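Local structure of catabolite control protein A (2O20) at residues G122-G127 against R303-L308; K173-I176 against K182-Y185; G253-M258 against V263-D268. The protein probably regulates transcription globally in carbon catabolite repression and activation, binding DNA as a member of the LacI family. The protein carries 1 engineered substitution. All coordinates share one frame; numbering follows the deposited sequence.

All three contacts lie in the core that LacI-family regulators share with periplasmic sugar-binding proteins. This core has two alpha/beta lobes. Contact 1 packs a helix on the sheet of one lobe. Contacts 2 and 3 belong to the other lobe, on the opposite side of the chain's centre. Contact 1 is centred 35 Å from contact 2 and 39 Å from contact 3. Contacts 2 and 3 are neighbours, with centres 15 Å apart and nearest atoms about 7 Å apart. Residues 173-176 and 253-258 lie on helices flanking the same parallel sheet. In relatives small effectors bind in the cleft between the lobes; the three contacts are packing within a lobe.

Contact 1: G122-G127 against R303-L308; sequences GIVYMG and RLLTKL
The flat peptide group joining Gly-122 to Ile-123 is covered on one face by Leu-305. The CB of Ile-123 leaves from the opposite face. This is helix-on-sheet packing in the alpha/beta lobe of the sugar-binding-protein fold. Strand 122-125 is an inner strand of the parallel sheet. Its backbone is hydrogen-bonded to Gly-67 on one neighbour and to Val-146 on the other. Helix 294-309 lies against it, with the two short axes 9.1 Å apart and running nearly antiparallel, at 154°.

Both methyls of Leu-305 lie over this face. CD2 sits nearly straight above the C-N bond of the peptide, with Leu-305 CD2 4.0 Å from Gly-122 C. CD1 reaches the same face at a slant, at 4.1 Å from Gly-122 CA. Gly-122 has no side chain, so the leucine can settle directly on the backbone. Leu-305 also touches Val-66 and Val-146, and thus spans three adjacent strands. All touching residues are buried, and no hydrogen bond crosses the contact.

Val-124 completes the seat, and CD2 alone meets it. With Val-124 CG1 anti to the backbone N (chi1 179°), CG2 is left beside that N and meets Leu-305 CD2 at 3.8 Å.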
ATOM      1  N   GLY D 122     -11.266  -1.329 -23.658  1.00 21.89           N
ATOM      2  CA  GLY D 122     -12.056  -1.701 -22.504  1.00 21.74           C
ATOM      3  C   GLY D 122     -11.566  -0.982 -21.250  1.00 21.61           C
ATOM      4  O   GLY D 122     -10.415  -0.572 -21.183  1.00 20.76           O
ATOM      5  N   ILE D 123     -12.471  -0.807 -20.288  1.00 21.62           N
ATOM      6  CA  ILE D 123     -12.220  -0.057 -19.042  1.00 21.81           C
ATOM      7  C   ILE D 123     -12.590  -0.904 -17.812  1.00 22.00           C
ATOM      8  O   ILE D 123     -13.660  -1.488 -17.754  1.00 21.55           O
ATOM      9  CB  ILE D 123     -13.030   1.311 -19.036  1.00 22.20           C
ATOM     10  CG1 ILE D 123     -12.478   2.239 -20.112  1.00 21.77           C
ATOM     11  CG2 ILE D 123     -12.937   2.023 -17.708  1.00 23.57           C
ATOM     12  CD1 ILE D 123     -13.385   3.388 -20.499  1.00 22.99           C
ATOM     13  N   VAL D 124     -11.697  -0.938 -16.831  1.00 21.84           N
ATOM     14  CA  VAL D 124     -12.018  -1.410 -15.489  1.00 22.09           C
ATOM     15  C   VAL D 124     -12.107  -0.189 -14.572  1.00 22.09           C
ATOM     16  O   VAL D 124     -11.169   0.600 -14.502  1.00 21.30           O
ATOM     17  CB  VAL D 124     -10.935  -2.348 -14.936  1.00 22.60           C
ATOM     18  CG1 VAL D 124     -11.285  -2.816 -13.510  1.00 23.05           C
ATOM     19  CG2 VAL D 124     -10.694  -3.545 -15.882  1.00 23.68           C
ATOM     20  N   TYR D 125     -13.253  -0.040 -13.901  1.00 21.75           N
ATOM     21  CA  TYR D 125     -13.480   1.071 -12.980  1.00 22.38           C
ATOM     22  C   TYR D 125     -13.527   0.617 -11.531  1.00 22.50           C
ATOM     23  O   TYR D 125     -14.246  -0.311 -11.187  1.00 21.14           O
ATOM     24  CB  TYR D 125     -14.807   1.753 -13.293  1.00 22.99           C
ATOM     25  CG  TYR D 125     -15.154   2.869 -12.329  1.00 23.94           C
ATOM     26  CD1 TYR D 125     -14.733   4.170 -12.558  1.00 23.93           C
ATOM     27  CD2 TYR D 125     -15.876   2.604 -11.160  1.00 23.98           C
ATOM     28  CE1 TYR D 125     -15.027   5.185 -11.659  1.00 24.84           C
ATOM     29  CE2 TYR D 125     -16.177   3.628 -10.245  1.00 24.85           C
ATOM     30  CZ  TYR D 125     -15.751   4.898 -10.493  1.00 25.29           C
ATOM     31  OH  TYR D 125     -16.073   5.910  -9.585  1.00 27.22           O
ATOM     32  N   MET D 126     -12.804   1.354 -10.694  1.00 23.30           N
ATOM     33  CA  MET D 126     -12.794   1.187  -9.252  1.00 25.11           C
ATOM     34  C   MET D 126     -12.965   2.583  -8.665  1.00 25.28           C
ATOM     35  O   MET D 126     -12.466   3.548  -9.216  1.00 25.17           O
ATOM     36  CB  MET D 126     -11.451   0.600  -8.792  1.00 24.85           C
ATOM     37  CG  MET D 126     -11.260  -0.892  -8.954  1.00 26.31           C
ATOM     38  SD  MET D 126      -9.509  -1.317  -8.670  1.00 29.24           S
ATOM     39  CE  MET D 126      -8.890  -1.176 -10.320  1.00 29.58           C
ATOM     40  N   GLY D 127     -13.695   2.685  -7.563  1.00 26.57           N
ATOM     41  CA  GLY D 127     -13.956   3.973  -6.917  1.00 27.69           C
ATOM     42  C   GLY D 127     -15.241   3.880  -6.120  1.00 29.01           C
ATOM     43  O   GLY D 127     -15.929   2.868  -6.173  1.00 28.62           O
ATOM     44  N   ARG D 303     -11.267 -11.197 -16.807  1.00 21.69           N
ATOM     45  CA  ARG D 303     -11.775 -12.330 -17.606  1.00 21.80           C
ATOM     46  C   ARG D 303     -13.085 -11.970 -18.304  1.00 22.08           C
ATOM     47  O   ARG D 303     -13.283 -12.293 -19.490  1.00 20.69           O
ATOM     48  CB  ARG D 303     -11.964 -13.580 -16.735  1.00 22.49           C
ATOM     49  CG  ARG D 303     -10.685 -14.328 -16.474  1.00 25.04           C
ATOM     50  CD  ARG D 303     -10.908 -15.568 -15.634  1.00 27.89           C
ATOM     51  NE  ARG D 303      -9.636 -16.037 -15.089  1.00 28.63           N
ATOM     52  CZ  ARG D 303      -9.377 -16.261 -13.806  1.00 31.80           C
ATOM     53  NH1 ARG D 303     -10.320 -16.100 -12.867  1.00 33.58           N
ATOM     54  NH2 ARG D 303      -8.158 -16.680 -13.462  1.00 31.45           N
ATOM     55  N   LEU D 304     -13.974 -11.297 -17.562  1.00 21.23           N
ATOM     56  CA  LEU D 304     -15.255 -10.875 -18.084  1.00 21.97           C
ATOM     57  C   LEU D 304     -15.019  -9.819 -19.176  1.00 21.06           C
ATOM     58  O   LEU D 304     -15.536  -9.933 -20.288  1.00 20.05           O
ATOM     59  CB  LEU D 304     -16.145 -10.334 -16.943  1.00 22.46           C
ATOM     60  CG  LEU D 304     -17.541  -9.790 -17.285  1.00 24.22           C
ATOM     61  CD1 LEU D 304     -18.314 -10.799 -18.020  1.00 27.82           C
ATOM     62  CD2 LEU D 304     -18.303  -9.394 -16.037  1.00 24.78           C
ATOM     63  N   LEU D 305     -14.213  -8.810 -18.866  1.00 21.12           N
ATOM     64  CA  LEU D 305     -13.916  -7.755 -19.840  1.00 21.04           C
ATOM     65  C   LEU D 305     -13.308  -8.317 -21.156  1.00 21.37           C
ATOM     66  O   LEU D 305     -13.592  -7.811 -22.225  1.00 20.50           O
ATOM     67  CB  LEU D 305     -13.004  -6.678 -19.248  1.00 21.32           C
ATOM     68  CG  LEU D 305     -12.730  -5.413 -20.098  1.00 20.99           C
ATOM     69  CD1 LEU D 305     -14.016  -4.626 -20.470  1.00 21.25           C
ATOM     70  CD2 LEU D 305     -11.762  -4.492 -19.402  1.00 22.26           C
ATOM     71  N   THR D 306     -12.457  -9.334 -21.042  1.00 20.85           N
ATOM     72  CA  THR D 306     -11.823  -9.969 -22.174  1.00 21.32           C
ATOM     73  C   THR D 306     -12.891 -10.479 -23.140  1.00 21.63           C
ATOM     74  O   THR D 306     -12.766 -10.312 -24.370  1.00 21.40           O
ATOM     75  CB  THR D 306     -10.870 -11.116 -21.716  1.00 21.66           C
ATOM     76  OG1 THR D 306      -9.797 -10.553 -20.969  1.00 20.39           O
ATOM     77  CG2 THR D 306     -10.243 -11.853 -22.916  1.00 21.68           C
ATOM     78  N   LYS D 307     -13.960 -11.052 -22.591  1.00 21.37           N
ATOM     79  CA  LYS D 307     -15.051 -11.560 -23.431  1.00 21.96           C
ATOM     80  C   LYS D 307     -15.821 -10.424 -24.106  1.00 22.21           C
ATOM     81  O   LYS D 307     -16.132 -10.523 -25.286  1.00 22.44           O
ATOM     82  CB  LYS D 307     -16.014 -12.427 -22.609  1.00 21.40           C
ATOM     83  CG  LYS D 307     -15.393 -13.644 -21.963  1.00 21.45           C
ATOM     84  CD  LYS D 307     -16.345 -14.234 -20.930  1.00 24.97           C
ATOM     85  CE  LYS D 307     -15.739 -15.410 -20.189  1.00 26.03           C
ATOM     86  NZ  LYS D 307     -16.726 -15.991 -19.243  1.00 26.47           N
ATOM     87  N   LEU D 308     -16.099  -9.354 -23.358  1.00 22.62           N
ATOM     88  CA  LEU D 308     -16.813  -8.203 -23.889  1.00 24.06           C
ATOM     89  C   LEU D 308     -16.053  -7.588 -25.050  1.00 24.25           C
ATOM     90  O   LEU D 308     -16.645  -7.255 -26.090  1.00 24.86           O
ATOM     91  CB  LEU D 308     -17.093  -7.158 -22.788  1.00 23.95           C
ATOM     92  CG  LEU D 308     -17.967  -7.684 -21.622  1.00 25.74           C
ATOM     93  CD1 LEU D 308     -18.249  -6.580 -20.608  1.00 25.66           C
ATOM     94  CD2 LEU D 308     -19.287  -8.295 -22.123  1.00 28.19           C
TER

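Contact 2: K173-I176 against K182-Y185; sequences KKLI and KIAY
Ile-183 reaches from the sheet with two branches, one to Leu-175 and one to Ile-176. The contact is helix-on-sheet packing between successive elements of an alpha/beta fold. Helix 164-177 ends in a short turn, and the chain then enters strand 183-186 of the parallel sheet of one alpha/beta lobe of the sugar-binding-protein fold.

The direct contacts are all apolar. The CB of Leu-175 and that of Ile-183 point at the opposing segment. The two side chains meet at a slant, with the methyls Leu-175 CD1 and Ile-183 CG2 touching at 3.8 Å. The meeting with Ile-176 is different: there the two side chains cross at about a right angle. Ile-183 CG1 lies beside its own backbone N (chi1 -56°) and carries CD1 to Ile-176 CG1. The same Ile-183 CD1 comes to 4.1 Å from Ile-176 N, so it also rests against the helix backbone. Leu-175 goes on past Ile-183 to Val-244 and Ile-272 on the next two strands. Ile-176 turns to helix 193-208, where it touches Ala-205.

The polar contacts lie around this patch, and no hydrogen bond joins the two segments. Leu-175 O accepts from Asn-180 ND2 and is also hydrogen-bonded to Ser-178 OG. These bonds tie the end of the helix to the turn that follows. On the strand, Ile-183 O is hydrogen-bonded to Tyr-202 OH. The backbone of Ala-184 bonds to Ser-242 and Val-244 of the adjacent strand.

One aromatic pair borders the contact: the ring of Tyr-185 packs edge-to-face with that of Tyr-202.

The closest approach between the two segments is apolar, with Ile-183 CD1 3.6 Å from Ile-176 CG1.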
ATOM      1  N   LYS D 173     -23.593  -9.587  13.726  1.00 19.94           N
ATOM      2  CA  LYS D 173     -23.949 -10.723  14.578  1.00 20.75           C
ATOM      3  C   LYS D 173     -22.799 -11.225  15.449  1.00 19.92           C
ATOM      4  O   LYS D 173     -22.998 -11.611  16.585  1.00 20.74           O
ATOM      5  CB  LYS D 173     -24.484 -11.884  13.700  1.00 21.37           C
ATOM      6  CG  LYS D 173     -25.217 -12.954  14.439  1.00 23.55           C
ATOM      7  CD  LYS D 173     -25.793 -14.007  13.448  1.00 24.35           C
ATOM      8  CE  LYS D 173     -26.710 -14.981  14.138  1.00 27.75           C
ATOM      9  NZ  LYS D 173     -27.376 -15.835  13.120  1.00 33.63           N
ATOM     10  N   LYS D 174     -21.579 -11.209  14.920  1.00 20.80           N
ATOM     11  CA  LYS D 174     -20.413 -11.577  15.694  1.00 20.50           C
ATOM     12  C   LYS D 174     -20.233 -10.672  16.926  1.00 19.86           C
ATOM     13  O   LYS D 174     -19.884 -11.138  18.009  1.00 20.41           O
ATOM     14  CB  LYS D 174     -19.173 -11.513  14.794  1.00 20.93           C
ATOM     15  CG  LYS D 174     -17.900 -11.933  15.467  1.00 22.57           C
ATOM     16  CD  LYS D 174     -16.787 -12.183  14.461  1.00 23.44           C
ATOM     17  CE  LYS D 174     -15.478 -12.333  15.151  1.00 24.09           C
ATOM     18  NZ  LYS D 174     -15.395 -13.619  15.887  1.00 24.63           N
ATOM     19  N   LEU D 175     -20.471  -9.379  16.762  1.00 19.78           N
ATOM     20  CA  LEU D 175     -20.342  -8.430  17.880  1.00 19.34           C
ATOM     21  C   LEU D 175     -21.540  -8.583  18.854  1.00 20.41           C
ATOM     22  O   LEU D 175     -21.400  -8.421  20.073  1.00 21.54           O
ATOM     23  CB  LEU D 175     -20.258  -6.998  17.356  1.00 19.48           C
ATOM     24  CG  LEU D 175     -19.011  -6.695  16.513  1.00 18.96           C
ATOM     25  CD1 LEU D 175     -19.097  -5.351  15.819  1.00 19.15           C
ATOM     26  CD2 LEU D 175     -17.757  -6.783  17.356  1.00 20.39           C
ATOM     27  N   ILE D 176     -22.708  -8.883  18.314  1.00 21.07           N
ATOM     28  CA  ILE D 176     -23.887  -9.193  19.162  1.00 21.26           C
ATOM     29  C   ILE D 176     -23.570 -10.403  20.032  1.00 21.41           C
ATOM     30  O   ILE D 176     -23.825 -10.403  21.226  1.00 20.40           O
ATOM     31  CB  ILE D 176     -25.153  -9.441  18.311  1.00 21.79           C
ATOM     32  CG1 ILE D 176     -25.637  -8.106  17.752  1.00 21.52           C
ATOM     33  CG2 ILE D 176     -26.309 -10.096  19.158  1.00 22.90           C
ATOM     34  CD1 ILE D 176     -26.609  -8.219  16.661  1.00 20.00           C
ATOM     35  N   LYS D 182     -24.465  -1.681  21.876  1.00 22.30           N
ATOM     36  CA  LYS D 182     -24.283  -0.436  21.124  1.00 21.20           C
ATOM     37  C   LYS D 182     -23.161  -0.625  20.109  1.00 20.29           C
ATOM     38  O   LYS D 182     -21.982  -0.609  20.465  1.00 19.89           O
ATOM     39  CB  LYS D 182     -24.012   0.728  22.070  1.00 21.57           C
ATOM     40  CG  LYS D 182     -25.220   1.107  22.925  1.00 22.99           C
ATOM     41  CD  LYS D 182     -25.013   2.449  23.566  1.00 26.62           C
ATOM     42  CE  LYS D 182     -26.269   3.091  24.063  1.00 29.97           C
ATOM     43  NZ  LYS D 182     -25.893   4.367  24.783  1.00 33.03           N
ATOM     44  N   ILE D 183     -23.567  -0.885  18.860  1.00 19.34           N
ATOM     45  CA  ILE D 183     -22.654  -1.262  17.771  1.00 19.30           C
ATOM     46  C   ILE D 183     -22.731  -0.166  16.698  1.00 19.43           C
ATOM     47  O   ILE D 183     -23.782   0.076  16.107  1.00 20.78           O
ATOM     48  CB  ILE D 183     -23.032  -2.641  17.148  1.00 18.44           C
ATOM     49  CG1 ILE D 183     -23.079  -3.745  18.227  1.00 18.86           C
ATOM     50  CG2 ILE D 183     -22.100  -2.987  16.038  1.00 16.66           C
ATOM     51  CD1 ILE D 183     -23.911  -4.974  17.859  1.00 19.78           C
ATOM     52  N   ALA D 184     -21.606   0.476  16.446  1.00 19.37           N
ATOM     53  CA  ALA D 184     -21.495   1.449  15.363  1.00 19.10           C
ATOM     54  C   ALA D 184     -21.225   0.763  14.016  1.00 18.52           C
ATOM     55  O   ALA D 184     -20.594  -0.281  13.957  1.00 17.77           O
ATOM     56  CB  ALA D 184     -20.433   2.398  15.649  1.00 19.07           C
ATOM     57  N   TYR D 185     -21.734   1.372  12.954  1.00 19.18           N
ATOM     58  CA  TYR D 185     -21.336   1.057  11.584  1.00 20.70           C
ATOM     59  C   TYR D 185     -20.696   2.306  10.948  1.00 20.73           C
ATOM     60  O   TYR D 185     -21.297   3.395  10.871  1.00 20.90           O
ATOM     61  CB  TYR D 185     -22.519   0.573  10.713  1.00 22.11           C
ATOM     62  CG  TYR D 185     -22.019  -0.367   9.635  1.00 24.09           C
ATOM     63  CD1 TYR D 185     -22.236  -1.736   9.732  1.00 24.71           C
ATOM     64  CD2 TYR D 185     -21.240   0.099   8.572  1.00 23.62           C
ATOM     65  CE1 TYR D 185     -21.726  -2.599   8.791  1.00 25.02           C
ATOM     66  CE2 TYR D 185     -20.730  -0.774   7.609  1.00 26.26           C
ATOM     67  CZ  TYR D 185     -20.972  -2.122   7.745  1.00 26.40           C
ATOM     68  OH  TYR D 185     -20.493  -3.023   6.827  1.00 30.19           O
TER

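Contact 3: G253-M258 against V263-D268; sequences GLLSAM and VKVPED
This contact is a helix end held by the loop that follows it: Met-258 and Leu-255 of helix 248-260 meet Val-263 and Val-265, ahead of strand 270-272. One backbone hydrogen bond and a small apolar cluster make it.

Val-263 N donates to Met-258 O at 3.1 Å, with an N-H...O angle of 150°. The acceptor lies five residues back, so the bond spans the end of the helix and pins the start of the loop to it. The same approach brings Val-263 CB to 3.5 Å from Met-258 O.

Met-258 is bent at chi2 (-59°), and its SD rests near both methyls of Val-263, 4.1 Å from Val-263 CG2. Val-265 points back at the helix with its methyls parted. CG2 touches Met-258 CB, while Val-265 CG1 meets Leu-255 CD1 at 3.9 Å. Beyond it the chain turns through a cis peptide before Pro-266.

The surroundings extend the cluster. Met-258 reaches Ala-232 and Val-263 reaches Leu-236, both on helix 225-237. Ser-256 packs on Tyr-282 of the second subunit. Leu-255 also lies on Ile-271, which joins the helix to strand 270-272 of the parallel sheet.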
ATOM      1  N   GLY D 253      -7.210   3.211  11.446  1.00 15.73           N
ATOM      2  CA  GLY D 253      -7.254   4.501  12.125  1.00 16.19           C
ATOM      3  C   GLY D 253      -8.023   4.511  13.436  1.00 15.71           C
ATOM      4  O   GLY D 253      -7.528   5.047  14.441  1.00 17.31           O
ATOM      5  N   LEU D 254      -9.203   3.893  13.444  1.00 16.47           N
ATOM      6  CA  LEU D 254     -10.029   3.726  14.650  1.00 16.81           C
ATOM      7  C   LEU D 254      -9.279   2.941  15.721  1.00 16.44           C
ATOM      8  O   LEU D 254      -9.216   3.373  16.882  1.00 15.49           O
ATOM      9  CB  LEU D 254     -11.363   3.011  14.321  1.00 17.20           C
ATOM     10  CG  LEU D 254     -12.372   2.955  15.474  1.00 16.80           C
ATOM     11  CD1 LEU D 254     -12.857   4.348  15.755  1.00 16.34           C
ATOM     12  CD2 LEU D 254     -13.527   2.030  15.182  1.00 16.88           C
ATOM     13  N   LEU D 255      -8.637   1.849  15.316  1.00 15.91           N
ATOM     14  CA  LEU D 255      -7.837   1.027  16.251  1.00 16.41           C
ATOM     15  C   LEU D 255      -6.655   1.805  16.825  1.00 15.25           C
ATOM     16  O   LEU D 255      -6.450   1.788  18.045  1.00 14.68           O
ATOM     17  CB  LEU D 255      -7.354  -0.279  15.586  1.00 15.51           C
ATOM     18  CG  LEU D 255      -6.521  -1.259  16.429  1.00 17.85           C
ATOM     19  CD1 LEU D 255      -7.283  -1.684  17.642  1.00 18.29           C
ATOM     20  CD2 LEU D 255      -6.136  -2.465  15.612  1.00 17.46           C
ATOM     21  N   SER D 256      -5.912   2.513  15.976  1.00 15.52           N
ATOM     22  CA  SER D 256      -4.801   3.342  16.395  1.00 14.64           C
ATOM     23  C   SER D 256      -5.226   4.312  17.487  1.00 15.51           C
ATOM     24  O   SER D 256      -4.519   4.506  18.489  1.00 15.15           O
ATOM     25  CB  SER D 256      -4.176   4.164  15.218  1.00 15.13           C
ATOM     26  OG  SER D 256      -3.334   3.357  14.394  1.00 17.90           O
ATOM     27  N   ALA D 257      -6.338   4.972  17.250  1.00 15.59           N
ATOM     28  CA  ALA D 257      -6.826   5.980  18.212  1.00 16.54           C
ATOM     29  C   ALA D 257      -7.307   5.373  19.538  1.00 15.21           C
ATOM     30  O   ALA D 257      -7.001   5.920  20.606  1.00 15.44           O
ATOM     31  CB  ALA D 257      -7.887   6.835  17.555  1.00 17.94           C
ATOM     32  N   MET D 258      -8.037   4.252  19.491  1.00 15.12           N
ATOM     33  CA  MET D 258      -8.420   3.523  20.698  1.00 15.73           C
ATOM     34  C   MET D 258      -7.193   3.146  21.513  1.00 15.19           C
ATOM     35  O   MET D 258      -7.135   3.410  22.712  1.00 14.22           O
ATOM     36  CB  MET D 258      -9.253   2.280  20.367  1.00 15.41           C
ATOM     37  CG  MET D 258     -10.619   2.591  19.739  1.00 16.20           C
ATOM     38  SD  MET D 258     -11.620   3.621  20.850  1.00 17.95           S
ATOM     39  CE  MET D 258     -13.092   3.789  19.836  1.00 18.12           C
ATOM     40  N   VAL D 263      -7.783   2.698  25.678  1.00 18.10           N
ATOM     41  CA  VAL D 263      -9.003   1.921  25.672  1.00 18.74           C
ATOM     42  C   VAL D 263      -8.615   0.459  25.515  1.00 18.30           C
ATOM     43  O   VAL D 263      -7.743   0.145  24.727  1.00 17.38           O
ATOM     44  CB  VAL D 263      -9.940   2.391  24.529  1.00 19.32           C
ATOM     45  CG1 VAL D 263     -11.110   1.417  24.337  1.00 20.05           C
ATOM     46  CG2 VAL D 263     -10.436   3.805  24.812  1.00 20.05           C
ATOM     47  N   LYS D 264      -9.225  -0.431  26.305  1.00 18.24           N
ATOM     48  CA  LYS D 264      -8.834  -1.829  26.245  1.00 19.19           C
ATOM     49  C   LYS D 264      -9.477  -2.541  25.074  1.00 18.87           C
ATOM     50  O   LYS D 264     -10.706  -2.619  24.973  1.00 18.87           O
ATOM     51  CB  LYS D 264      -9.188  -2.549  27.549  1.00 19.07           C
ATOM     52  CG  LYS D 264      -8.482  -2.022  28.748  1.00 23.42           C
ATOM     53  CD  LYS D 264      -9.041  -2.698  29.983  1.00 29.57           C
ATOM     54  CE  LYS D 264      -8.131  -2.604  31.185  1.00 33.53           C
ATOM     55  NZ  LYS D 264      -8.434  -3.716  32.168  1.00 36.63           N
ATOM     56  N   VAL D 265      -8.642  -3.081  24.195  1.00 20.04           N
ATOM     57  CA  VAL D 265      -9.134  -3.802  23.023  1.00 19.80           C
ATOM     58  C   VAL D 265      -8.633  -5.255  23.146  1.00 20.45           C
ATOM     59  O   VAL D 265      -7.432  -5.477  23.260  1.00 20.99           O
ATOM     60  CB  VAL D 265      -8.596  -3.114  21.689  1.00 19.35           C
ATOM     61  CG1 VAL D 265      -8.917  -3.926  20.433  1.00 19.04           C
ATOM     62  CG2 VAL D 265      -9.128  -1.696  21.527  1.00 21.51           C
ATOM     63  N   PRO D 266      -9.532  -6.257  23.050  1.00 20.36           N
ATOM     64  CA  PRO D 266     -10.968  -6.205  22.779  1.00 20.60           C
ATOM     65  C   PRO D 266     -11.896  -6.165  24.001  1.00 20.60           C
ATOM     66  O   PRO D 266     -13.113  -6.271  23.838  1.00 21.27           O
ATOM     67  CB  PRO D 266     -11.202  -7.513  22.017  1.00 19.99           C
ATOM     68  CG  PRO D 266     -10.288  -8.449  22.674  1.00 20.68           C
ATOM     69  CD  PRO D 266      -9.039  -7.645  23.024  1.00 20.76           C
ATOM     70  N   GLU D 267     -11.336  -6.003  25.199  1.00 21.26           N
ATOM     71  CA  GLU D 267     -12.135  -6.117  26.428  1.00 21.51           C
ATOM     72  C   GLU D 267     -13.266  -5.101  26.528  1.00 21.41           C
ATOM     73  O   GLU D 267     -14.400  -5.473  26.901  1.00 20.94           O
ATOM     74  CB  GLU D 267     -11.225  -6.008  27.655  1.00 22.85           C
ATOM     75  CG  GLU D 267     -10.278  -7.222  27.853  1.00 26.77           C
ATOM     76  CD  GLU D 267      -8.970  -7.219  27.007  1.00 31.36           C
ATOM     77  OE1 GLU D 267      -8.621  -6.214  26.294  1.00 30.64           O
ATOM     78  OE2 GLU D 267      -8.281  -8.279  27.061  1.00 33.98           O
ATOM     79  N   ASP D 268     -12.957  -3.834  26.221  1.00 19.58           N
ATOM     80  CA  ASP D 268     -13.905  -2.721  26.296  1.00 19.65           C
ATOM     81  C   ASP D 268     -14.346  -2.163  24.943  1.00 18.80           C
ATOM     82  O   ASP D 268     -15.349  -1.436  24.855  1.00 19.13           O
ATOM     83  CB  ASP D 268     -13.311  -1.593  27.145  1.00 19.39           C
ATOM     84  CG  ASP D 268     -13.142  -1.988  28.601  1.00 22.25           C
ATOM     85  OD1 ASP D 268     -13.844  -2.911  29.073  1.00 28.15           O
ATOM     86  OD2 ASP D 268     -12.323  -1.375  29.293  1.00 25.21           O
TER